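Local atomic coordinates of beta-lactamase (Nostoc sp., PDB entry 6NHS), a protein that probably hydrolyses the beta-lactam ring of penicillin-type antibiotics, as a class D serine beta-lactamase would. Residues A[32-37]-A[235-240]; A[166-171]-A[216-221]; A[65-70]-A[188-193]; A[76-81]-A[125-130]. All coordinates share one frame; numbering follows the deposited sequence. Where two conformers were deposited one is given.

Overall arrangement
Contacts 2 and 3 lie in the core, each about 7 Å from the centre of the chain, and both reach the central antiparallel sheet; they touch where Phe167 and Val218 pack on Ile67. Contacts 1 and 4 are surface contacts on opposite sides of the chain's centre: contact 1 joins the ends of two inner strands of the same sheet, about 20 Å from contact 2 between centres, and contact 4 lies in the helical part. Chemistry follows place: the buried pair relies on methyl groups against methyl groups, backbone or a selenomethionine, whereas contact 1 adds a backbone hydrogen bond and a water, and contact 4 sets an arginine guanidinium against the carbons of a threonine and a valine. Contacts 3 and 4 meet through Met128, which packs on Phe65, Phe68 and Asn69.

Contact 1: residues A[32-37]-A[235-240]; sequences GIKGSI and DIRNND
Lys34 turns CG away from its carbonyl carbon (chi1 -60°) and then runs fully extended, while Arg237 bends at its third torsion (-96°), and between them these torsions bring the guanidinium's NH2 beside the lysine's aliphatic chain. The contact sits at the end of a pair of antiparallel neighbours in the central sheet of the penicillin-binding-protein-like fold, where Lys34 leads into strand 35-41 and Arg237 follows strand 226-236. Here the main chains are joined by Asp235 N, which donates to Lys34 O over 2.9 Å in a nearly straight bond (170° at the hydrogen). A water extends the link, accepting from Lys34 N and donating to Asp235 O. Across the segments, Arg237 NH2 lies 3.3 Å from Lys34 CD, with Lys34 CB in plane at the guanidinium edge and Asp235 CB over one face. The Asp235 carboxylate divides its work: OD1 makes a salt bridge with Arg54, and OD2 forms one with Arg237 NH2, whose hydrogen bond is weak because it is poorly aligned. That negative charge probably eases the closeness of two like charges, since Lys34 NZ stands 4.5 Å from Arg237 NH2. In the salt bridge itself, Arg237 NH2 is 2.8 Å from Asp235 OD2.

Contact 2: residues A[166-171]-A[216-221]; sequences EFLQRL and WFVGYL
Leu168 does nearly all the touching from the side of helix 161-172: it points at strand 213-223 and sets one methyl, CD1, on the strand's backbone. Its CG stands beside the backbone N, opposite the carbonyl carbon (chi1 -69°), and a second torsion of 170° then carries CD1 outward to the sheet. The methyl meets Gly219 at two polar atoms at once, with Leu168 CD1 3.5 Å from Gly219 N and also 3.5 Å from Gly219 O. At Gly219 the strand turns its bare main chain to the methyl. The polar needs of Gly219 are met within the sheet, where its backbone is hydrogen-bonded with Phe230 on the neighbouring strand. Tyr220 loses some surface to the helix without close contact; its ring instead meets His172 edge-to-face and also packs against Phe229. On the other flank Val218 points toward the helix, and its CG2 comes within 4.3 Å of Leu168 CD1. Phe229 of strand 226-236 also touches Leu168, so the helix rests on two adjacent strands of the sheet. With no hydrogen bond or charge pair crossing between the segments, this buried helix-on-sheet seam is apolar in character and depends on shape and the exclusion of water, one leucine methyl lying on the backbone at Gly219.

Contact 3: residues A[65-70]-A[188-193]; sequences FKIFNS and DIMIYE. With FMT (formic acid), chain K.
Lys66 O is gripped by two donors from Ser70, whose OG comes within 2.5 Å and whose backbone N within 2.9 Å, reaching the oxygen from opposite faces of its carbonyl plane. Ser70 faces the other segment, and its OG lies 4.1 Å from Ile189 CD1; this hydroxyl is also hydrogen-bonded to Tyr116 OH. The SxxK pattern of serine beta-lactamases and penicillin-binding proteins lies at the start of this helix, and Ser63 and Lys66 fit that pattern, consistent with an active-site role in this family. The helix packs here against the turn between helix 180-189 and the edge strand 191-194. Lys66 sends its amine away from that packing to formate, probably from the crystallisation liquor: NZ lies 2.6 Å from O2 of the formate, which Ser63 OG also binds, and NZ is itself hydrogen-bonded to Ser63 OG. Ile67 and Met190, a selenomethionine, carry the rest of the contact, their side chains crossing at about a right angle. The first two torsions of Met190, the second extended, set its SE 4.1 Å from Ile67 CG2, and a bend at the third (65°) then turns CE to Ile67 CD1. Phe108 of helix 104-110 touches both residues, and Lys203 of strand 198-207 adjoins Ile67. Beyond the turn, Tyr192 and Glu193 form a classic beta bulge opposite Leu200. The branch of Ile67 that reaches farthest ends in a methyl-to-methyl contact, Ile67 CD1 being 4.0 Å from Met190 CE.

Contact 4: residues A[76-81]-A[125-130]; sequences TGVISN and HERMEK. With FMT (formic acid), chain C.
Arg127 lays its guanidinium against carbon rather than a carboxylate: Thr76 CB sits over one face, offset toward the rim, with Arg127 NH1 3.8 Å away. The arginine's N-H groups are tied instead to its own side of the contact, NE to Ile123 O and NH2 to Lys122 O, two carbonyls at the end of helix 113-123, which fix the group while its face rests on the threonine. A bend at the third torsion of Arg127 (-65°) swings the guanidinium across to the loop. Val78 and Arg127 approach from opposite directions, Val78 CG1 ending 3.5 Å from Arg127 NH2, and Thr76 CG2 adds a looser touch at 4.1 Å from Arg127 CD. Thr76 turns its own hydroxyl back into its helix, where OG1 bonds to Val72 O. Farther along the loop, Ser80 N donates to a formate oxygen, O1, over 3.1 Å; the formate is probably from the crystallisation liquor. No hydrogen bond crosses between the two segments. Gly77, with positive phi, is where the chain leaves helix 65-76, and the contact sets that exit against the first turns of helix 125-135, with helix 113-123 touching Thr76 through Ile123 and Val78 O bound by Lys122 NZ.

Contact 1: residues A[32-37]-A[235-240]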
# COMPACT_ATOMS: atom_id res chain seq x y z
N GLY A 32 18.33 -11.78 -7.02
CA GLY A 32 19.40 -11.19 -6.24
C GLY A 32 18.96 -10.11 -5.28
O GLY A 32 19.71 -9.16 -5.04
N ILE A 33 17.76 -10.22 -4.71
CA ILE A 33 17.26 -9.22 -3.78
C ILE A 33 17.02 -9.86 -2.42
O ILE A 33 16.70 -11.05 -2.31
CB ILE A 33 15.97 -8.53 -4.30
CG1 ILE A 33 14.75 -9.41 -4.03
CG2 ILE A 33 16.08 -8.23 -5.79
CD1 ILE A 33 13.47 -8.79 -4.49
N LYS A 34 17.19 -9.06 -1.38
CA LYS A 34 16.89 -9.46 -0.01
C LYS A 34 15.52 -8.91 0.36
O LYS A 34 15.22 -7.75 0.09
CB LYS A 34 17.95 -8.95 0.96
CG LYS A 34 19.35 -9.45 0.65
CD LYS A 34 20.33 -9.03 1.74
CE LYS A 34 21.73 -9.57 1.47
NZ LYS A 34 22.68 -9.17 2.55
N GLY A 35 14.69 -9.75 0.98
CA GLY A 35 13.38 -9.28 1.40
C GLY A 35 12.50 -10.41 1.89
O GLY A 35 12.99 -11.47 2.30
N SER A 36 11.20 -10.17 1.84
CA SER A 36 10.23 -11.09 2.39
C SER A 36 8.92 -10.98 1.62
O SER A 36 8.69 -10.01 0.89
CB SER A 36 9.97 -10.81 3.88
OG SER A 36 9.47 -9.50 4.05
N ILE A 37 8.07 -11.98 1.81
CA ILE A 37 6.70 -11.90 1.32
C ILE A 37 5.81 -12.70 2.26
O ILE A 37 6.23 -13.71 2.82
CB ILE A 37 6.57 -12.40 -0.14
CG1 ILE A 37 5.16 -12.09 -0.68
CG2 ILE A 37 6.87 -13.88 -0.26
CD1 ILE A 37 4.99 -12.35 -2.17
N ASP A 235 14.74 -4.94 0.17
CA ASP A 235 15.78 -3.92 0.10
C ASP A 235 15.93 -3.44 -1.34
O ASP A 235 15.96 -4.24 -2.28
CB ASP A 235 17.12 -4.47 0.58
CG ASP A 235 17.15 -4.76 2.07
OD1 ASP A 235 16.18 -4.43 2.78
OD2 ASP A 235 18.16 -5.33 2.52
N ILE A 236 16.04 -2.12 -1.52
CA ILE A 236 16.35 -1.52 -2.81
C ILE A 236 17.72 -0.87 -2.69
O ILE A 236 17.88 0.13 -1.97
CB ILE A 236 15.29 -0.51 -3.25
CG1 ILE A 236 13.96 -1.22 -3.52
CG2 ILE A 236 15.75 0.25 -4.50
CD1 ILE A 236 12.85 -0.29 -3.94
N ARG A 237 18.72 -1.42 -3.39
CA ARG A 237 20.06 -0.86 -3.37
C ARG A 237 20.51 -0.33 -4.72
O ARG A 237 21.58 0.29 -4.80
CB ARG A 237 21.06 -1.90 -2.85
CG ARG A 237 21.08 -2.00 -1.33
CD ARG A 237 22.03 -3.07 -0.82
NE ARG A 237 21.34 -4.33 -0.56
CZ ARG A 237 20.84 -4.68 0.62
NH1 ARG A 237 20.94 -3.86 1.65
NH2 ARG A 237 20.22 -5.85 0.76
N ASN A 238 19.73 -0.55 -5.77
CA ASN A 238 19.89 0.15 -7.04
C ASN A 238 18.52 0.22 -7.69
O ASN A 238 17.56 -0.42 -7.24
CB ASN A 238 20.91 -0.55 -7.95
CG ASN A 238 20.59 -2.00 -8.19
OD1 ASN A 238 19.70 -2.34 -8.97
ND2 ASN A 238 21.32 -2.89 -7.52
N ASN A 239 18.41 1.02 -8.75
CA ASN A 239 17.11 1.26 -9.36
C ASN A 239 16.52 -0.01 -9.97
O ASN A 239 15.30 -0.13 -10.07
CB ASN A 239 17.22 2.36 -10.42
CG ASN A 239 17.35 3.74 -9.80
OD1 ASN A 239 17.37 3.88 -8.57
ND2 ASN A 239 17.43 4.76 -10.64
N ASP A 240 17.37 -0.97 -10.36
CA ASP A 240 16.87 -2.23 -10.90
C ASP A 240 16.16 -3.06 -9.84
O ASP A 240 15.30 -3.88 -10.17
CB ASP A 240 18.01 -3.02 -11.53
CG ASP A 240 18.63 -2.30 -12.71
OD1 ASP A 240 17.96 -2.18 -13.76
OD2 ASP A 240 19.79 -1.83 -12.58
O HOH W 1 17.76 -6.40 -2.35

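Contact 2: residues A[166-171]-A[216-221]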
# COMPACT_ATOMS: atom_id res chain seq x y z
N GLU A 166 -3.12 -7.58 7.87
CA GLU A 166 -4.24 -7.42 8.80
C GLU A 166 -5.13 -6.25 8.40
O GLU A 166 -6.36 -6.38 8.38
CB GLU A 166 -3.71 -7.24 10.22
CG GLU A 166 -4.71 -6.66 11.20
CD GLU A 166 -5.65 -7.69 11.79
OE1 GLU A 166 -5.91 -8.72 11.14
OE2 GLU A 166 -6.12 -7.46 12.93
N PHE A 167 -4.52 -5.12 8.04
CA PHE A 167 -5.28 -3.96 7.60
C PHE A 167 -6.11 -4.27 6.36
O PHE A 167 -7.31 -3.98 6.30
CB PHE A 167 -4.31 -2.79 7.38
CG PHE A 167 -4.87 -1.66 6.54
CD1 PHE A 167 -6.01 -0.98 6.92
CD2 PHE A 167 -4.23 -1.28 5.36
CE1 PHE A 167 -6.52 0.05 6.15
CE2 PHE A 167 -4.74 -0.25 4.58
CZ PHE A 167 -5.88 0.42 4.98
N LEU A 168 -5.49 -4.89 5.35
CA LEU A 168 -6.20 -5.15 4.10
C LEU A 168 -7.32 -6.16 4.29
O LEU A 168 -8.40 -6.02 3.71
CB LEU A 168 -5.22 -5.64 3.03
CG LEU A 168 -4.22 -4.59 2.54
CD1 LEU A 168 -3.16 -5.25 1.68
CD2 LEU A 168 -4.96 -3.50 1.76
N GLN A 169 -7.07 -7.19 5.10
CA GLN A 169 -8.08 -8.21 5.35
C GLN A 169 -9.27 -7.64 6.12
O GLN A 169 -10.43 -7.92 5.77
CB GLN A 169 -7.44 -9.38 6.10
CG GLN A 169 -8.37 -10.54 6.36
CD GLN A 169 -9.00 -10.48 7.73
OE1 GLN A 169 -10.13 -10.93 7.92
NE2 GLN A 169 -8.28 -9.91 8.70
N ARG A 170 -9.02 -6.84 7.16
CA ARG A 170 -10.10 -6.17 7.88
C ARG A 170 -10.87 -5.22 6.97
O ARG A 170 -12.10 -5.13 7.05
CB ARG A 170 -9.56 -5.41 9.08
CG ARG A 170 -9.01 -6.31 10.19
CD ARG A 170 -8.71 -5.47 11.41
NE ARG A 170 -9.93 -5.12 12.14
CZ ARG A 170 -10.05 -4.05 12.91
NH1 ARG A 170 -9.04 -3.19 13.03
NH2 ARG A 170 -11.20 -3.82 13.56
N LEU A 171 -10.15 -4.48 6.13
CA LEU A 171 -10.78 -3.64 5.13
C LEU A 171 -11.75 -4.45 4.28
O LEU A 171 -12.92 -4.09 4.12
CB LEU A 171 -9.71 -2.99 4.26
CG LEU A 171 -10.18 -2.00 3.20
CD1 LEU A 171 -10.82 -0.81 3.88
CD2 LEU A 171 -9.01 -1.56 2.33
N TRP A 216 8.07 -1.82 -1.33
CA TRP A 216 6.82 -2.48 -0.96
C TRP A 216 6.01 -2.83 -2.19
O TRP A 216 6.01 -2.10 -3.19
CB TRP A 216 5.92 -1.59 -0.11
CG TRP A 216 6.25 -1.31 1.31
CD1 TRP A 216 6.76 -0.14 1.81
CD2 TRP A 216 5.96 -2.14 2.44
NE1 TRP A 216 6.85 -0.21 3.18
CE2 TRP A 216 6.37 -1.43 3.59
CE3 TRP A 216 5.43 -3.42 2.59
CZ2 TRP A 216 6.26 -1.96 4.88
CZ3 TRP A 216 5.32 -3.95 3.87
CH2 TRP A 216 5.74 -3.22 5.00
N PHE A 217 5.25 -3.93 -2.09
CA PHE A 217 4.06 -4.13 -2.92
C PHE A 217 3.06 -4.89 -2.06
O PHE A 217 3.33 -6.02 -1.65
CB PHE A 217 4.38 -4.89 -4.21
CG PHE A 217 3.22 -4.97 -5.18
CD1 PHE A 217 2.46 -3.84 -5.47
CD2 PHE A 217 2.91 -6.16 -5.82
CE1 PHE A 217 1.40 -3.91 -6.37
CE2 PHE A 217 1.85 -6.23 -6.73
CZ PHE A 217 1.10 -5.10 -7.00
N VAL A 218 1.93 -4.25 -1.73
CA VAL A 218 0.92 -4.86 -0.87
C VAL A 218 -0.43 -4.77 -1.58
O VAL A 218 -0.65 -3.90 -2.42
CB VAL A 218 0.85 -4.19 0.52
CG1 VAL A 218 2.24 -4.03 1.10
CG2 VAL A 218 0.15 -2.83 0.44
N GLY A 219 -1.33 -5.69 -1.24
CA GLY A 219 -2.64 -5.70 -1.88
C GLY A 219 -3.30 -7.06 -1.72
O GLY A 219 -3.05 -7.77 -0.75
N TYR A 220 -4.16 -7.39 -2.68
CA TYR A 220 -4.79 -8.70 -2.64
C TYR A 220 -5.25 -9.11 -4.03
O TYR A 220 -5.55 -8.27 -4.89
CB TYR A 220 -5.96 -8.75 -1.65
CG TYR A 220 -7.11 -7.80 -1.91
CD1 TYR A 220 -8.17 -8.17 -2.72
CD2 TYR A 220 -7.15 -6.54 -1.31
CE1 TYR A 220 -9.24 -7.31 -2.95
CE2 TYR A 220 -8.22 -5.68 -1.52
CZ TYR A 220 -9.25 -6.07 -2.34
OH TYR A 220 -10.32 -5.23 -2.56
N LEU A 221 -5.29 -10.42 -4.23
CA LEU A 221 -5.65 -11.03 -5.50
C LEU A 221 -6.97 -11.77 -5.32
O LEU A 221 -7.11 -12.57 -4.40
CB LEU A 221 -4.55 -12.00 -5.94
CG LEU A 221 -4.84 -12.90 -7.14
CD1 LEU A 221 -4.90 -12.06 -8.43
CD2 LEU A 221 -3.79 -14.00 -7.22

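Contact 3: residues A[65-70]-A[188-193]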
# COMPACT_ATOMS: atom_id res chain seq x y z
N PHE A 65 0.84 3.78 2.16
CA PHE A 65 -0.08 4.50 3.03
C PHE A 65 -1.21 5.16 2.25
O PHE A 65 -2.23 5.51 2.84
CB PHE A 65 0.69 5.56 3.83
CG PHE A 65 -0.13 6.25 4.87
CD1 PHE A 65 -0.57 5.56 5.99
CD2 PHE A 65 -0.47 7.58 4.73
CE1 PHE A 65 -1.34 6.19 6.96
CE2 PHE A 65 -1.24 8.23 5.70
CZ PHE A 65 -1.67 7.52 6.81
N LYS A 66 -1.06 5.31 0.92
CA LYS A 66 -2.12 5.90 0.12
C LYS A 66 -3.42 5.11 0.23
O LYS A 66 -4.50 5.68 0.06
CB LYS A 66 -1.69 6.01 -1.35
CG LYS A 66 -0.62 7.06 -1.63
CD LYS A 66 -0.39 7.20 -3.14
CE LYS A 66 0.49 8.40 -3.47
NZ LYS A 66 1.92 8.20 -3.12
N ILE A 67 -3.33 3.80 0.50
CA ILE A 67 -4.55 3.01 0.68
C ILE A 67 -5.33 3.51 1.89
O ILE A 67 -6.53 3.80 1.81
CB ILE A 67 -4.21 1.51 0.81
CG1 ILE A 67 -3.52 1.00 -0.46
CG2 ILE A 67 -5.47 0.71 1.12
CD1 ILE A 67 -2.92 -0.41 -0.29
N PHE A 68 -4.65 3.62 3.04
CA PHE A 68 -5.28 4.15 4.25
C PHE A 68 -5.71 5.60 4.06
O PHE A 68 -6.83 5.97 4.41
CB PHE A 68 -4.31 4.01 5.42
CG PHE A 68 -4.85 4.54 6.72
CD1 PHE A 68 -4.71 5.88 7.06
CD2 PHE A 68 -5.50 3.70 7.61
CE1 PHE A 68 -5.21 6.37 8.26
CE2 PHE A 68 -5.99 4.18 8.81
CZ PHE A 68 -5.85 5.51 9.13
N ASN A 69 -4.82 6.43 3.51
CA ASN A 69 -5.12 7.85 3.34
C ASN A 69 -6.35 8.06 2.46
O ASN A 69 -7.17 8.94 2.73
CB ASN A 69 -3.89 8.55 2.74
CG ASN A 69 -3.79 10.02 3.14
OD1 ASN A 69 -4.70 10.60 3.74
ND2 ASN A 69 -2.65 10.64 2.82
N SER A 70 -6.49 7.25 1.40
CA SER A 70 -7.64 7.38 0.50
C SER A 70 -8.95 7.11 1.23
O SER A 70 -9.94 7.81 1.02
CB SER A 70 -7.50 6.40 -0.68
OG SER A 70 -6.30 6.61 -1.41
N ASP A 188 -11.82 0.15 -6.05
CA ASP A 188 -11.76 0.31 -7.50
C ASP A 188 -10.45 0.96 -7.94
O ASP A 188 -9.85 0.52 -8.94
CB ASP A 188 -12.95 1.12 -8.01
CG ASP A 188 -13.06 1.10 -9.52
OD1 ASP A 188 -13.38 0.03 -10.07
OD2 ASP A 188 -12.82 2.14 -10.15
N ILE A 189 -9.99 2.00 -7.24
CA ILE A 189 -8.76 2.66 -7.66
C ILE A 189 -7.53 1.80 -7.37
O ILE A 189 -6.46 2.05 -7.94
CB ILE A 189 -8.58 4.05 -7.02
CG1 ILE A 189 -8.14 3.94 -5.56
CG2 ILE A 189 -9.86 4.90 -7.17
CD1 ILE A 189 -7.95 5.31 -4.89
N MSE A 190 -7.65 0.79 -6.51
CA MSE A 190 -6.56 -0.14 -6.24
C MSE A 190 -6.33 -1.15 -7.36
O MSE A 190 -5.33 -1.86 -7.36
CB MSE A 190 -6.81 -0.92 -4.94
CG MSE A 190 -6.66 -0.10 -3.66
SE MSE A 190 -7.15 -1.16 -2.11
CE MSE A 190 -5.71 -2.48 -2.20
N ILE A 191 -7.25 -1.24 -8.32
CA ILE A 191 -7.12 -2.25 -9.37
C ILE A 191 -5.84 -2.00 -10.14
O ILE A 191 -5.66 -0.93 -10.74
CB ILE A 191 -8.34 -2.25 -10.30
CG1 ILE A 191 -9.60 -2.72 -9.56
CG2 ILE A 191 -8.07 -3.14 -11.54
CD1 ILE A 191 -10.87 -2.62 -10.42
N TYR A 192 -4.94 -2.98 -10.13
CA TYR A 192 -3.66 -2.90 -10.83
C TYR A 192 -3.64 -3.70 -12.12
O TYR A 192 -3.11 -3.24 -13.13
CB TYR A 192 -2.52 -3.38 -9.90
CG TYR A 192 -1.18 -3.43 -10.59
CD1 TYR A 192 -0.47 -2.27 -10.85
CD2 TYR A 192 -0.62 -4.64 -10.99
CE1 TYR A 192 0.76 -2.30 -11.49
CE2 TYR A 192 0.60 -4.69 -11.62
CZ TYR A 192 1.29 -3.51 -11.87
OH TYR A 192 2.51 -3.55 -12.50
N GLU A 193 -4.22 -4.90 -12.10
CA GLU A 193 -4.19 -5.77 -13.26
C GLU A 193 -5.41 -6.68 -13.20
O GLU A 193 -5.79 -7.14 -12.13
CB GLU A 193 -2.90 -6.60 -13.28
CG GLU A 193 -2.75 -7.54 -14.44
CD GLU A 193 -1.36 -8.13 -14.48
OE1 GLU A 193 -0.41 -7.37 -14.76
OE2 GLU A 193 -1.23 -9.33 -14.21
C FMT K . 2.57 9.68 -0.58
O1 FMT K . 1.38 9.63 -0.44
O2 FMT K . 3.21 8.70 -0.96

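Contact 4: residues A[76-81]-A[125-130]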
# COMPACT_ATOMS: atom_id res chain seq x y z
N THR A 76 -14.05 11.21 5.45
CA THR A 76 -14.22 12.53 6.04
C THR A 76 -14.77 13.55 5.06
O THR A 76 -15.22 14.62 5.48
CB THR A 76 -12.89 13.07 6.58
OG1 THR A 76 -11.93 13.11 5.52
CG2 THR A 76 -12.36 12.18 7.72
N GLY A 77 -14.70 13.25 3.76
CA GLY A 77 -15.21 14.16 2.77
C GLY A 77 -14.27 15.27 2.37
O GLY A 77 -14.72 16.24 1.73
N VAL A 78 -12.98 15.17 2.69
CA VAL A 78 -12.06 16.20 2.23
C VAL A 78 -11.80 16.06 0.73
O VAL A 78 -11.31 17.00 0.09
CB VAL A 78 -10.74 16.20 3.03
CG1 VAL A 78 -11.02 16.26 4.56
CG2 VAL A 78 -9.88 15.01 2.66
N ILE A 79 -12.12 14.90 0.16
CA ILE A 79 -12.21 14.70 -1.28
C ILE A 79 -13.55 14.02 -1.54
O ILE A 79 -13.92 13.08 -0.83
CB ILE A 79 -11.02 13.88 -1.83
CG1 ILE A 79 -10.97 13.91 -3.37
CG2 ILE A 79 -11.01 12.43 -1.31
CD1 ILE A 79 -10.21 15.10 -3.94
N SER A 80 -14.31 14.53 -2.52
CA SER A 80 -15.72 14.17 -2.58
C SER A 80 -15.95 12.79 -3.19
O SER A 80 -16.86 12.07 -2.76
CB SER A 80 -16.51 15.23 -3.36
OG SER A 80 -16.01 15.35 -4.68
N ASN A 81 -15.15 12.40 -4.17
CA ASN A 81 -15.31 11.10 -4.84
C ASN A 81 -14.02 10.82 -5.62
O ASN A 81 -13.01 11.50 -5.44
CB ASN A 81 -16.56 11.09 -5.72
CG ASN A 81 -16.57 12.23 -6.72
OD1 ASN A 81 -15.55 12.51 -7.34
ND2 ASN A 81 -17.71 12.89 -6.87
N HIS A 125 -4.50 16.67 11.93
CA HIS A 125 -3.82 15.78 12.88
C HIS A 125 -4.80 15.04 13.77
O HIS A 125 -4.66 13.83 13.99
CB HIS A 125 -2.82 16.59 13.71
CG HIS A 125 -2.04 15.77 14.70
ND1 HIS A 125 -2.41 15.65 16.02
CD2 HIS A 125 -0.90 15.05 14.56
CE1 HIS A 125 -1.54 14.88 16.65
NE2 HIS A 125 -0.61 14.51 15.79
N GLU A 126 -5.81 15.74 14.30
CA GLU A 126 -6.73 15.10 15.25
C GLU A 126 -7.55 14.01 14.58
O GLU A 126 -7.69 12.91 15.13
CB GLU A 126 -7.65 16.15 15.88
CG GLU A 126 -8.65 15.52 16.85
CD GLU A 126 -9.66 16.52 17.39
OE1 GLU A 126 -9.44 17.74 17.22
OE2 GLU A 126 -10.66 16.08 17.99
N ARG A 127 -8.12 14.29 13.41
CA ARG A 127 -8.90 13.26 12.73
C ARG A 127 -8.01 12.12 12.25
O ARG A 127 -8.43 10.96 12.29
CB ARG A 127 -9.67 13.86 11.55
CG ARG A 127 -10.90 14.65 11.96
CD ARG A 127 -11.83 14.87 10.78
NE ARG A 127 -11.23 15.71 9.75
CZ ARG A 127 -11.92 16.34 8.81
NH1 ARG A 127 -13.24 16.22 8.75
NH2 ARG A 127 -11.30 17.10 7.92
N MSE A 128 -6.79 12.43 11.81
CA MSE A 128 -5.89 11.39 11.32
C MSE A 128 -5.53 10.44 12.45
O MSE A 128 -5.54 9.22 12.28
CB MSE A 128 -4.63 11.98 10.71
CG MSE A 128 -3.72 10.92 10.07
SE MSE A 128 -4.39 10.23 8.37
CE MSE A 128 -3.85 11.73 7.22
N GLU A 129 -5.20 11.00 13.61
CA GLU A 129 -4.84 10.16 14.75
C GLU A 129 -6.00 9.26 15.17
O GLU A 129 -5.81 8.09 15.51
CB GLU A 129 -4.37 11.02 15.93
CG GLU A 129 -3.45 10.27 16.88
CD GLU A 129 -3.22 11.00 18.18
OE1 GLU A 129 -3.17 12.25 18.18
OE2 GLU A 129 -3.09 10.32 19.22
N LYS A 130 -7.23 9.80 15.16
CA LYS A 130 -8.39 9.00 15.53
C LYS A 130 -8.56 7.81 14.60
O LYS A 130 -8.76 6.67 15.06
CB LYS A 130 -9.66 9.86 15.53
CG LYS A 130 -9.76 10.83 16.69
CD LYS A 130 -11.17 11.41 16.81
CE LYS A 130 -11.17 12.69 17.63
NZ LYS A 130 -10.39 12.55 18.89
C FMT C . -12.30 17.77 -3.63
O1 FMT C . -13.46 17.38 -3.48
O2 FMT C . -11.92 18.59 -4.49